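Local coordinates for protein dihydrodipicolinate synthase (Bacteroides thetaiotaomicron, PDB 4XKY) that belongs to the DapA family of Schiff-base-forming lyases and probably acts as a dihydrodipicolinate synthase or N-acetylneuraminate lyase handling pyruvate, at residues Leu17-Leu22 / Val276-His281; His33-Gly38 / Lys71-Val76; Phe163-Ser166 / Tyr172-Ser175. All blocks are in the same frame, centred on the assembly; numbering follows the deposited sequence.

Contact 1. Residues Leu17-Leu22 / Val276-His281; sequences LDDDVL and VAAPFH
Asp19 and Ala277 bring their CA atoms within 4.4 Å of each other where a type I beta turn, Asp18 to Val21, comes up against the irregular loop 276-281. The turn is closed by the backbone bond from Val21 N to Asp18 O. One side chain carries the contact. With CG of Asp19 beside its own backbone N (chi1 -62°), the carboxylate reaches across and OD1 accepts the amide of the loop: Ala278 N to Asp19 OD1 is 2.8 Å and almost straight (171°), although the donor stands 43° out of the carboxylate plane. The small CB of Ala278 fits next to the same oxygen, 3.5 Å from Asp19 OD1. A water lies 3.0 Å from Asp19 OD1 and 2.9 Å from Phe280 O, placed to donate to either, and Tyr275 OH adds a weak bond to the same carboxylate oxygen. Replacing this aspartate by an alanine is likely to leave the Ala278 amide without the oxygen it binds, and the turn without its polar link to the loop. The contact joins the connection between strand 7-8 and helix 24-36 of the barrel to the loop between helices 257-268 and 285-298 in the C-terminal helical part. Leu22 packs on helix 56-70, Val276 on helix 257-268, and the Phe280 ring meets an aromatic side chain of a neighbouring subunit.

Contact 2. Residues His33-Gly38 / Lys71-Val76; sequences HLIAGG and KGRLPV
Ile35 points its CB from the last turn of helix 24-36 toward Arg73 and Leu74. From CB the chain divides: CG2 stands anti to the backbone N, while CG1 lies beside that N (chi1 -72°) and runs out to the loop. CG1 meets the tip of Leu74, with Ile35 CG1 to Leu74 CD2 at 3.8 Å, the two side chains running side by side in opposite senses. One bond further, CD1 sits over the centre of one face of the Arg73 guanidinium, 3.4 Å above its plane, and Ile35 CD1 is 3.7 Å from Arg73 NE, NH1 and NH2 alike. An isoleucine suits this place because its longer arm offers CG1 to the leucine and, one bond on, CD1 to the flat face of the cation. The polar rim of that cation is occupied otherwise: Arg73 bonds to the backbone oxygens of Ile69 and Ala70 at the end of helix 56-70 and forms a salt bridge with Glu32. Gly38, with its positive phi of 90°, ends the first helix in a Schellman motif. Two successive helix-to-strand connections, leading to adjacent parallel strands 42-44 and 76-79, thus pack together, as expected on the alpha-beta loop side of a TIM barrel, the face away from catalysis.

Contact 3. Residues Phe163-Ser166 / Tyr172-Ser175; sequences FKDS and YFQS
Asp165 meets the edges of two helix rings, Tyr172 with its carboxylate and Phe173 mainly with its CB. OD2 lies in the plane of the Tyr172 ring, 3.7 Å from Tyr172 CD2, with the carboxylate turned 64° from that ring. Such an approach sets an electron-rich oxygen against the hydrogen-bearing rim of the ring, where it is likely to be welcome. The carboxylate plane is nearly parallel to that of the Phe173 ring, 7° apart, and it is the methylene that touches: Asp165 CB is 3.6 Å from Phe173 CD1, near the ring plane. Phe163 is also met at its edge by Phe173, more loosely, with Phe163 CE2 to Phe173 CE1 at 4.4 Å. Its tip reaches Tyr172 at an angle, Phe163 CZ lying 3.7 Å from Tyr172 OH and 4.0 Å from Tyr172 CE2. Asp165 CG is anti to its own N (chi1 -172°), an extended form that carries the carboxylate off the strand to the helix. There OD2 is bonded by Ser167 OG and OD1 only weakly by Asn137 ND2. A phenylalanine suits the place of Phe163 because a broad apolar ring can fill the buried seam, whereas a tyrosine suits that of Tyr172, where its OH bonds to Phe146 O. Between Phe163 and Asp165, Lys164 points its CB the other way, as strand alternation requires; it is the residue predicted to form the Schiff base with substrate. The contact is the strand-helix half of the beta-alpha-beta unit 160-165, 170-180 and 187-190 of the TIM barrel: Phe163 packs on helix 148-154 and Met188, and Phe173 on Met188 and Val190 of the next strand.

How the contacts relate
Contacts 2 and 3 lie in the TIM barrel itself, while contact 1 joins the barrel to the C-terminal helices; none touches another. The centres of contacts 1 and 2 are about 25 Å apart, as are those of contacts 2 and 3, and those of contacts 1 and 3 about 31 Å. Contact 3 lies across the chain's centre from both of the others. In sequence, contacts 2 and 3 fall between the segments of contact 1. Contact 3 is closest to catalysis: it includes Lys164, and the Phe163 side chain is about 6 Å from that of Tyr136, the predicted proton donor/acceptor. The Val276 side chain of contact 1 is about 10 Å from that of Thr48, predicted to bind pyruvate; contact 2 is remote.

Contact 1. Residues Leu17-Leu22 / Val276-His281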
ATOM      1  N   LEU A  17      -2.307 -20.153  29.104  1.00 28.83           N
ATOM      2  CA  LEU A  17      -1.501 -21.346  29.437  1.00 29.09           C
ATOM      3  C   LEU A  17      -1.201 -22.154  28.192  1.00 28.53           C
ATOM      4  O   LEU A  17      -0.258 -22.927  28.152  1.00 27.13           O
ATOM      5  CB  LEU A  17      -2.239 -22.233  30.454  1.00 30.15           C
ATOM      6  CG  LEU A  17      -2.481 -21.600  31.827  1.00 31.45           C
ATOM      7  CD1 LEU A  17      -3.154 -22.602  32.777  1.00 33.47           C
ATOM      8  CD2 LEU A  17      -1.152 -21.155  32.437  1.00 31.87           C
ATOM      9  N   ASP A  18      -2.056 -22.010  27.189  1.00 29.00           N
ATOM     10  CA  ASP A  18      -1.890 -22.708  25.914  1.00 30.50           C
ATOM     11  C   ASP A  18      -2.688 -21.930  24.878  1.00 29.56           C
ATOM     12  O   ASP A  18      -3.339 -20.951  25.231  1.00 27.39           O
ATOM     13  CB  ASP A  18      -2.339 -24.173  26.011  1.00 31.40           C
ATOM     14  CG  ASP A  18      -1.763 -25.054  24.882  1.00 33.94           C
ATOM     15  OD1 ASP A  18      -0.845 -24.617  24.174  1.00 36.52           O
ATOM     16  OD2 ASP A  18      -2.237 -26.188  24.690  1.00 40.16           O
ATOM     17  N   ASP A  19      -2.625 -22.354  23.618  1.00 28.99           N
ATOM     18  CA  ASP A  19      -3.185 -21.592  22.520  1.00 30.18           C
ATOM     19  C   ASP A  19      -4.650 -21.270  22.787  1.00 28.32           C
ATOM     20  O   ASP A  19      -5.118 -20.205  22.415  1.00 28.27           O
ATOM     21  CB  ASP A  19      -3.075 -22.348  21.191  1.00 32.74           C
ATOM     22  CG  ASP A  19      -1.639 -22.635  20.778  1.00 35.31           C
ATOM     23  OD1 ASP A  19      -0.817 -21.719  20.670  1.00 35.33           O
ATOM     24  OD2 ASP A  19      -1.319 -23.805  20.549  1.00 41.64           O
ATOM     25  N   ASP A  20      -5.375 -22.184  23.416  1.00 28.00           N
ATOM     26  CA  ASP A  20      -6.796 -21.991  23.658  1.00 28.36           C
ATOM     27  C   ASP A  20      -7.152 -22.135  25.127  1.00 28.37           C
ATOM     28  O   ASP A  20      -8.269 -22.533  25.437  1.00 28.04           O
ATOM     29  CB  ASP A  20      -7.614 -23.023  22.877  1.00 29.50           C
ATOM     30  CG  ASP A  20      -9.010 -22.512  22.539  1.00 29.61           C
ATOM     31  OD1 ASP A  20      -9.212 -21.286  22.413  1.00 30.47           O
ATOM     32  OD2 ASP A  20      -9.908 -23.326  22.363  1.00 32.52           O
ATOM     33  N   VAL A  21      -6.223 -21.819  26.035  1.00 27.37           N
ATOM     34  CA  VAL A  21      -6.491 -21.991  27.492  1.00 26.32           C
ATOM     35  C   VAL A  21      -6.081 -20.717  28.182  1.00 25.87           C
ATOM     36  O   VAL A  21      -4.933 -20.299  28.064  1.00 25.83           O
ATOM     37  CB  VAL A  21      -5.681 -23.154  28.142  1.00 26.38           C
ATOM     38  CG1 VAL A  21      -5.969 -23.272  29.660  1.00 26.85           C
ATOM     39  CG2 VAL A  21      -5.989 -24.476  27.470  1.00 26.29           C
ATOM     40  N   LEU A  22      -7.010 -20.122  28.911  1.00 26.22           N
ATOM     41  CA  LEU A  22      -6.783 -18.871  29.611  1.00 27.37           C
ATOM     42  C   LEU A  22      -5.988 -19.106  30.907  1.00 28.08           C
ATOM     43  O   LEU A  22      -6.294 -20.022  31.654  1.00 29.69           O
ATOM     44  CB  LEU A  22      -8.134 -18.222  29.952  1.00 27.46           C
ATOM     45  CG  LEU A  22      -8.135 -16.789  30.531  1.00 28.74           C
ATOM     46  CD1 LEU A  22      -7.726 -15.754  29.487  1.00 27.15           C
ATOM     47  CD2 LEU A  22      -9.505 -16.428  31.106  1.00 29.81           C
ATOM     48  N   VAL A 276       2.210 -17.361  24.044  1.00 23.70           N
ATOM     49  CA  VAL A 276       1.653 -16.616  22.898  1.00 24.49           C
ATOM     50  C   VAL A 276       0.906 -17.582  21.959  1.00 23.79           C
ATOM     51  O   VAL A 276       1.404 -18.664  21.647  1.00 23.97           O
ATOM     52  CB  VAL A 276       2.761 -15.888  22.114  1.00 26.15           C
ATOM     53  CG1 VAL A 276       2.204 -15.212  20.873  1.00 26.26           C
ATOM     54  CG2 VAL A 276       3.453 -14.853  23.001  1.00 26.12           C
ATOM     55  N   ALA A 277      -0.298 -17.210  21.513  1.00 22.52           N
ATOM     56  CA  ALA A 277      -1.124 -18.159  20.770  1.00 23.26           C
ATOM     57  C   ALA A 277      -0.593 -18.318  19.356  1.00 23.34           C
ATOM     58  O   ALA A 277      -0.205 -17.335  18.720  1.00 22.60           O
ATOM     59  CB  ALA A 277      -2.555 -17.652  20.661  1.00 23.92           C
ATOM     60  N   ALA A 278      -0.621 -19.543  18.876  1.00 24.41           N
ATOM     61  CA  ALA A 278      -0.408 -19.828  17.470  1.00 25.38           C
ATOM     62  C   ALA A 278      -1.291 -18.908  16.607  1.00 25.93           C
ATOM     63  O   ALA A 278      -2.440 -18.632  16.963  1.00 25.82           O
ATOM     64  CB  ALA A 278      -0.738 -21.284  17.187  1.00 25.78           C
ATOM     65  N   PRO A 279      -0.768 -18.458  15.465  1.00 26.35           N
ATOM     66  CA  PRO A 279       0.464 -18.917  14.817  1.00 26.91           C
ATOM     67  C   PRO A 279       1.803 -18.398  15.359  1.00 27.92           C
ATOM     68  O   PRO A 279       2.854 -18.809  14.859  1.00 27.14           O
ATOM     69  CB  PRO A 279       0.306 -18.376  13.395  1.00 28.01           C
ATOM     70  CG  PRO A 279      -0.464 -17.097  13.578  1.00 27.17           C
ATOM     71  CD  PRO A 279      -1.392 -17.337  14.738  1.00 27.12           C
ATOM     72  N   PHE A 280       1.776 -17.474  16.313  1.00 28.96           N
ATOM     73  CA  PHE A 280       3.005 -16.973  16.921  1.00 31.19           C
ATOM     74  C   PHE A 280       3.431 -17.912  18.056  1.00 32.14           C
ATOM     75  O   PHE A 280       2.661 -18.796  18.444  1.00 29.66           O
ATOM     76  CB  PHE A 280       2.803 -15.538  17.406  1.00 33.10           C
ATOM     77  CG  PHE A 280       2.558 -14.548  16.283  1.00 36.33           C
ATOM     78  CD1 PHE A 280       3.502 -14.371  15.272  1.00 38.91           C
ATOM     79  CD2 PHE A 280       1.385 -13.806  16.228  1.00 37.37           C
ATOM     80  CE1 PHE A 280       3.278 -13.465  14.239  1.00 41.93           C
ATOM     81  CE2 PHE A 280       1.150 -12.906  15.197  1.00 37.69           C
ATOM     82  CZ  PHE A 280       2.088 -12.736  14.204  1.00 40.79           C
ATOM     83  N   HIS A 281       4.674 -17.774  18.537  1.00 30.45           N
ATOM     84  CA  HIS A 281       5.110 -18.523  19.718  1.00 28.98           C
ATOM     85  C   HIS A 281       5.998 -17.670  20.608  1.00 27.44           C
ATOM     86  O   HIS A 281       6.740 -16.814  20.135  1.00 24.11           O
ATOM     87  CB  HIS A 281       5.770 -19.859  19.324  1.00 32.09           C
ATOM     88  CG  HIS A 281       7.121 -19.733  18.672  1.00 33.77           C
ATOM     89  ND1 HIS A 281       7.287 -19.471  17.328  1.00 36.10           N
ATOM     90  CD2 HIS A 281       8.370 -19.900  19.174  1.00 35.37           C
ATOM     91  CE1 HIS A 281       8.577 -19.435  17.038  1.00 36.54           C
ATOM     92  NE2 HIS A 281       9.256 -19.706  18.139  1.00 36.15           N
TER
HETATM   93  O   HOH W   1       2.051 -21.157  19.940  1.00 28.07           O

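Contact 2. Residues His33-Gly38 / Lys71-Val76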
ATOM      1  N   HIS A  33      -2.358  -5.963  39.882  1.00 34.62           N
ATOM      2  CA  HIS A  33      -1.155  -5.145  39.641  1.00 34.42           C
ATOM      3  C   HIS A  33      -1.530  -3.811  38.969  1.00 33.97           C
ATOM      4  O   HIS A  33      -1.011  -2.757  39.321  1.00 33.71           O
ATOM      5  CB  HIS A  33      -0.200  -5.992  38.793  1.00 34.92           C
ATOM      6  CG  HIS A  33       0.964  -5.269  38.194  1.00 35.72           C
ATOM      7  ND1 HIS A  33       2.038  -4.826  38.937  1.00 36.30           N
ATOM      8  CD2 HIS A  33       1.286  -5.038  36.899  1.00 35.94           C
ATOM      9  CE1 HIS A  33       2.948  -4.307  38.134  1.00 36.22           C
ATOM     10  NE2 HIS A  33       2.517  -4.425  36.890  1.00 38.19           N
ATOM     11  N   LEU A  34      -2.471  -3.850  38.028  1.00 33.39           N
ATOM     12  CA  LEU A  34      -2.895  -2.622  37.363  1.00 33.42           C
ATOM     13  C   LEU A  34      -3.684  -1.714  38.295  1.00 34.47           C
ATOM     14  O   LEU A  34      -3.456  -0.492  38.327  1.00 34.88           O
ATOM     15  CB  LEU A  34      -3.694  -2.926  36.102  1.00 32.88           C
ATOM     16  CG  LEU A  34      -2.891  -3.651  35.021  1.00 31.67           C
ATOM     17  CD1 LEU A  34      -3.810  -4.066  33.898  1.00 30.77           C
ATOM     18  CD2 LEU A  34      -1.785  -2.792  34.467  1.00 32.48           C
ATOM     19  N   ILE A  35      -4.589  -2.304  39.072  1.00 34.47           N
ATOM     20  CA  ILE A  35      -5.426  -1.513  39.970  1.00 34.76           C
ATOM     21  C   ILE A  35      -4.564  -0.793  41.003  1.00 36.08           C
ATOM     22  O   ILE A  35      -4.676   0.420  41.169  1.00 35.21           O
ATOM     23  CB  ILE A  35      -6.474  -2.376  40.673  1.00 35.33           C
ATOM     24  CG1 ILE A  35      -7.533  -2.787  39.656  1.00 34.54           C
ATOM     25  CG2 ILE A  35      -7.118  -1.612  41.831  1.00 35.79           C
ATOM     26  CD1 ILE A  35      -8.540  -3.802  40.142  1.00 35.44           C
ATOM     27  N   ALA A  36      -3.686  -1.544  41.668  1.00 37.22           N
ATOM     28  CA  ALA A  36      -2.780  -0.980  42.667  1.00 38.91           C
ATOM     29  C   ALA A  36      -1.855   0.042  42.030  1.00 40.13           C
ATOM     30  O   ALA A  36      -1.352   0.933  42.702  1.00 40.10           O
ATOM     31  CB  ALA A  36      -1.954  -2.076  43.335  1.00 39.79           C
ATOM     32  N   GLY A  37      -1.627  -0.092  40.732  1.00 38.80           N
ATOM     33  CA  GLY A  37      -0.736   0.817  40.031  1.00 39.40           C
ATOM     34  C   GLY A  37      -1.368   2.137  39.642  1.00 39.59           C
ATOM     35  O   GLY A  37      -0.692   2.993  39.062  1.00 39.37           O
ATOM     36  N   GLY A  38      -2.665   2.290  39.920  1.00 39.63           N
ATOM     37  CA  GLY A  38      -3.350   3.551  39.710  1.00 39.57           C
ATOM     38  C   GLY A  38      -3.979   3.761  38.342  1.00 39.51           C
ATOM     39  O   GLY A  38      -4.362   4.881  38.027  1.00 39.12           O
ATOM     40  N   LYS A  71     -14.445  -6.743  39.745  1.00 43.50           N
ATOM     41  CA  LYS A  71     -15.437  -6.551  40.821  1.00 47.10           C
ATOM     42  C   LYS A  71     -15.885  -5.103  40.900  1.00 44.63           C
ATOM     43  O   LYS A  71     -15.885  -4.534  41.972  1.00 44.21           O
ATOM     44  CB  LYS A  71     -14.815  -6.883  42.189  1.00 51.27           C
ATOM     45  CG  LYS A  71     -15.028  -8.272  42.747  1.00 56.19           C
ATOM     46  CD  LYS A  71     -14.363  -8.385  44.130  1.00 60.68           C
ATOM     47  CE  LYS A  71     -12.834  -8.568  44.098  1.00 62.58           C
ATOM     48  NZ  LYS A  71     -12.270  -9.400  42.974  1.00 64.50           N
ATOM     49  N   GLY A  72     -16.188  -4.475  39.781  1.00 42.62           N
ATOM     50  CA  GLY A  72     -16.664  -3.075  39.787  1.00 43.96           C
ATOM     51  C   GLY A  72     -15.691  -1.983  40.230  1.00 45.16           C
ATOM     52  O   GLY A  72     -16.036  -0.801  40.176  1.00 47.91           O
ATOM     53  N   ARG A  73     -14.471  -2.342  40.638  1.00 44.31           N
ATOM     54  CA  ARG A  73     -13.493  -1.343  41.111  1.00 44.67           C
ATOM     55  C   ARG A  73     -13.018  -0.336  40.064  1.00 45.22           C
ATOM     56  O   ARG A  73     -12.483   0.713  40.421  1.00 45.21           O
ATOM     57  CB  ARG A  73     -12.263  -2.038  41.690  1.00 45.00           C
ATOM     58  CG  ARG A  73     -12.538  -2.819  42.963  1.00 45.53           C
ATOM     59  CD  ARG A  73     -11.314  -3.620  43.378  1.00 44.79           C
ATOM     60  NE  ARG A  73     -11.097  -4.835  42.582  1.00 43.92           N
ATOM     61  CZ  ARG A  73     -10.004  -5.602  42.663  1.00 42.77           C
ATOM     62  NH1 ARG A  73      -9.014  -5.308  43.497  1.00 43.18           N
ATOM     63  NH2 ARG A  73      -9.895  -6.686  41.924  1.00 42.29           N
ATOM     64  N   LEU A  74     -13.211  -0.669  38.787  1.00 44.11           N
ATOM     65  CA  LEU A  74     -12.689   0.096  37.661  1.00 44.14           C
ATOM     66  C   LEU A  74     -13.556  -0.142  36.427  1.00 40.22           C
ATOM     67  O   LEU A  74     -13.980  -1.245  36.222  1.00 38.32           O
ATOM     68  CB  LEU A  74     -11.295  -0.452  37.340  1.00 46.55           C
ATOM     69  CG  LEU A  74     -10.164   0.507  37.040  1.00 47.16           C
ATOM     70  CD1 LEU A  74     -10.205   1.631  38.054  1.00 49.47           C
ATOM     71  CD2 LEU A  74      -8.838  -0.223  37.111  1.00 46.44           C
ATOM     72  N   PRO A  75     -13.795   0.873  35.592  1.00 38.86           N
ATOM     73  CA  PRO A  75     -14.492   0.588  34.333  1.00 39.84           C
ATOM     74  C   PRO A  75     -13.771  -0.471  33.465  1.00 36.51           C
ATOM     75  O   PRO A  75     -12.538  -0.447  33.325  1.00 37.09           O
ATOM     76  CB  PRO A  75     -14.506   1.943  33.606  1.00 40.04           C
ATOM     77  CG  PRO A  75     -14.191   2.965  34.638  1.00 41.70           C
ATOM     78  CD  PRO A  75     -13.425   2.291  35.727  1.00 41.25           C
ATOM     79  N   VAL A  76     -14.555  -1.397  32.934  1.00 34.44           N
ATOM     80  CA  VAL A  76     -14.098  -2.336  31.934  1.00 32.38           C
ATOM     81  C   VAL A  76     -14.635  -2.013  30.532  1.00 32.60           C
ATOM     82  O   VAL A  76     -15.844  -1.930  30.295  1.00 32.95           O
ATOM     83  CB  VAL A  76     -14.476  -3.758  32.338  1.00 32.78           C
ATOM     84  CG1 VAL A  76     -13.937  -4.740  31.326  1.00 31.60           C
ATOM     85  CG2 VAL A  76     -13.904  -4.070  33.724  1.00 34.41           C
TER

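Contact 3. Residues Phe163-Ser166 / Tyr172-Ser175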
ATOM      1  N   PHE A 163     -13.257   8.054  21.338  1.00 33.65           N
ATOM      2  CA  PHE A 163     -12.475   7.714  20.180  1.00 35.79           C
ATOM      3  C   PHE A 163     -11.064   7.350  20.646  1.00 36.44           C
ATOM      4  O   PHE A 163     -10.486   8.040  21.499  1.00 34.76           O
ATOM      5  CB  PHE A 163     -12.454   8.925  19.247  1.00 37.25           C
ATOM      6  CG  PHE A 163     -11.526   8.789  18.066  1.00 37.57           C
ATOM      7  CD1 PHE A 163     -11.911   8.071  16.947  1.00 37.51           C
ATOM      8  CD2 PHE A 163     -10.289   9.416  18.059  1.00 37.81           C
ATOM      9  CE1 PHE A 163     -11.065   7.938  15.858  1.00 38.33           C
ATOM     10  CE2 PHE A 163      -9.447   9.303  16.959  1.00 38.16           C
ATOM     11  CZ  PHE A 163      -9.834   8.557  15.861  1.00 37.16           C
ATOM     12  N   LYS A 164     -10.541   6.255  20.098  1.00 36.77           N
ATOM     13  CA  LYS A 164      -9.191   5.747  20.364  1.00 39.00           C
ATOM     14  C   LYS A 164      -8.491   5.711  19.008  1.00 38.28           C
ATOM     15  O   LYS A 164      -9.030   5.161  18.044  1.00 40.02           O
ATOM     16  CB  LYS A 164      -9.264   4.329  20.967  1.00 43.26           C
ATOM     17  CG  LYS A 164      -7.920   3.676  21.285  1.00 48.41           C
ATOM     18  CD  LYS A 164      -7.920   2.135  21.324  1.00 52.06           C
ATOM     19  CE  LYS A 164      -6.624   1.574  20.698  1.00 56.41           C
ATOM     20  NZ  LYS A 164      -5.839   0.491  21.388  1.00 56.70           N
ATOM     21  N   ASP A 165      -7.309   6.310  18.926  1.00 37.77           N
ATOM     22  CA  ASP A 165      -6.488   6.271  17.712  1.00 37.65           C
ATOM     23  C   ASP A 165      -5.217   5.477  17.941  1.00 37.92           C
ATOM     24  O   ASP A 165      -4.423   5.803  18.817  1.00 39.21           O
ATOM     25  CB  ASP A 165      -6.083   7.677  17.252  1.00 38.75           C
ATOM     26  CG  ASP A 165      -5.383   7.665  15.884  1.00 39.65           C
ATOM     27  OD1 ASP A 165      -5.680   6.762  15.084  1.00 39.44           O
ATOM     28  OD2 ASP A 165      -4.532   8.540  15.609  1.00 42.36           O
ATOM     29  N   SER A 166      -5.040   4.442  17.134  1.00 39.45           N
ATOM     30  CA  SER A 166      -3.836   3.619  17.144  1.00 43.45           C
ATOM     31  C   SER A 166      -2.911   3.867  15.932  1.00 42.41           C
ATOM     32  O   SER A 166      -1.885   3.223  15.821  1.00 45.54           O
ATOM     33  CB  SER A 166      -4.235   2.139  17.209  1.00 45.59           C
ATOM     34  OG  SER A 166      -4.607   1.796  18.538  1.00 52.71           O
ATOM     35  N   TYR A 172      -3.127  13.684  11.917  1.00 38.33           N
ATOM     36  CA  TYR A 172      -4.503  13.172  11.879  1.00 37.72           C
ATOM     37  C   TYR A 172      -5.155  13.296  13.253  1.00 35.46           C
ATOM     38  O   TYR A 172      -6.268  13.789  13.362  1.00 35.79           O
ATOM     39  CB  TYR A 172      -4.546  11.725  11.386  1.00 37.49           C
ATOM     40  CG  TYR A 172      -5.883  11.054  11.612  1.00 38.17           C
ATOM     41  CD1 TYR A 172      -6.949  11.305  10.759  1.00 38.50           C
ATOM     42  CD2 TYR A 172      -6.086  10.188  12.691  1.00 37.03           C
ATOM     43  CE1 TYR A 172      -8.177  10.704  10.953  1.00 39.34           C
ATOM     44  CE2 TYR A 172      -7.320   9.564  12.884  1.00 39.08           C
ATOM     45  CZ  TYR A 172      -8.361   9.833  12.017  1.00 39.66           C
ATOM     46  OH  TYR A 172      -9.600   9.248  12.201  1.00 43.29           O
ATOM     47  N   PHE A 173      -4.454  12.905  14.307  1.00 35.09           N
ATOM     48  CA  PHE A 173      -5.048  12.989  15.643  1.00 34.46           C
ATOM     49  C   PHE A 173      -5.425  14.423  16.041  1.00 35.47           C
ATOM     50  O   PHE A 173      -6.468  14.636  16.644  1.00 35.82           O
ATOM     51  CB  PHE A 173      -4.142  12.399  16.716  1.00 33.85           C
ATOM     52  CG  PHE A 173      -4.828  12.238  18.052  1.00 33.57           C
ATOM     53  CD1 PHE A 173      -5.647  11.142  18.301  1.00 33.43           C
ATOM     54  CD2 PHE A 173      -4.701  13.206  19.039  1.00 33.97           C
ATOM     55  CE1 PHE A 173      -6.282  10.989  19.537  1.00 34.85           C
ATOM     56  CE2 PHE A 173      -5.339  13.068  20.264  1.00 33.80           C
ATOM     57  CZ  PHE A 173      -6.142  11.960  20.513  1.00 33.78           C
ATOM     58  N   GLN A 174      -4.553  15.383  15.740  1.00 36.56           N
ATOM     59  CA  GLN A 174      -4.790  16.800  16.032  1.00 37.53           C
ATOM     60  C   GLN A 174      -5.965  17.323  15.186  1.00 37.92           C
ATOM     61  O   GLN A 174      -6.752  18.141  15.668  1.00 36.36           O
ATOM     62  CB  GLN A 174      -3.526  17.628  15.764  1.00 39.69           C
ATOM     63  CG  GLN A 174      -2.403  17.427  16.769  1.00 42.23           C
ATOM     64  CD  GLN A 174      -2.832  17.845  18.158  1.00 44.68           C
ATOM     65  OE1 GLN A 174      -3.380  18.924  18.332  1.00 46.58           O
ATOM     66  NE2 GLN A 174      -2.607  16.990  19.143  1.00 47.72           N
ATOM     67  N   SER A 175      -6.095  16.845  13.942  1.00 37.20           N
ATOM     68  CA  SER A 175      -7.257  17.218  13.126  1.00 38.39           C
ATOM     69  C   SER A 175      -8.577  16.803  13.791  1.00 37.44           C
ATOM     70  O   SER A 175      -9.564  17.526  13.697  1.00 35.22           O
ATOM     71  CB  SER A 175      -7.192  16.625  11.716  1.00 39.47           C
ATOM     72  OG  SER A 175      -6.036  17.067  11.035  1.00 42.44           O
TER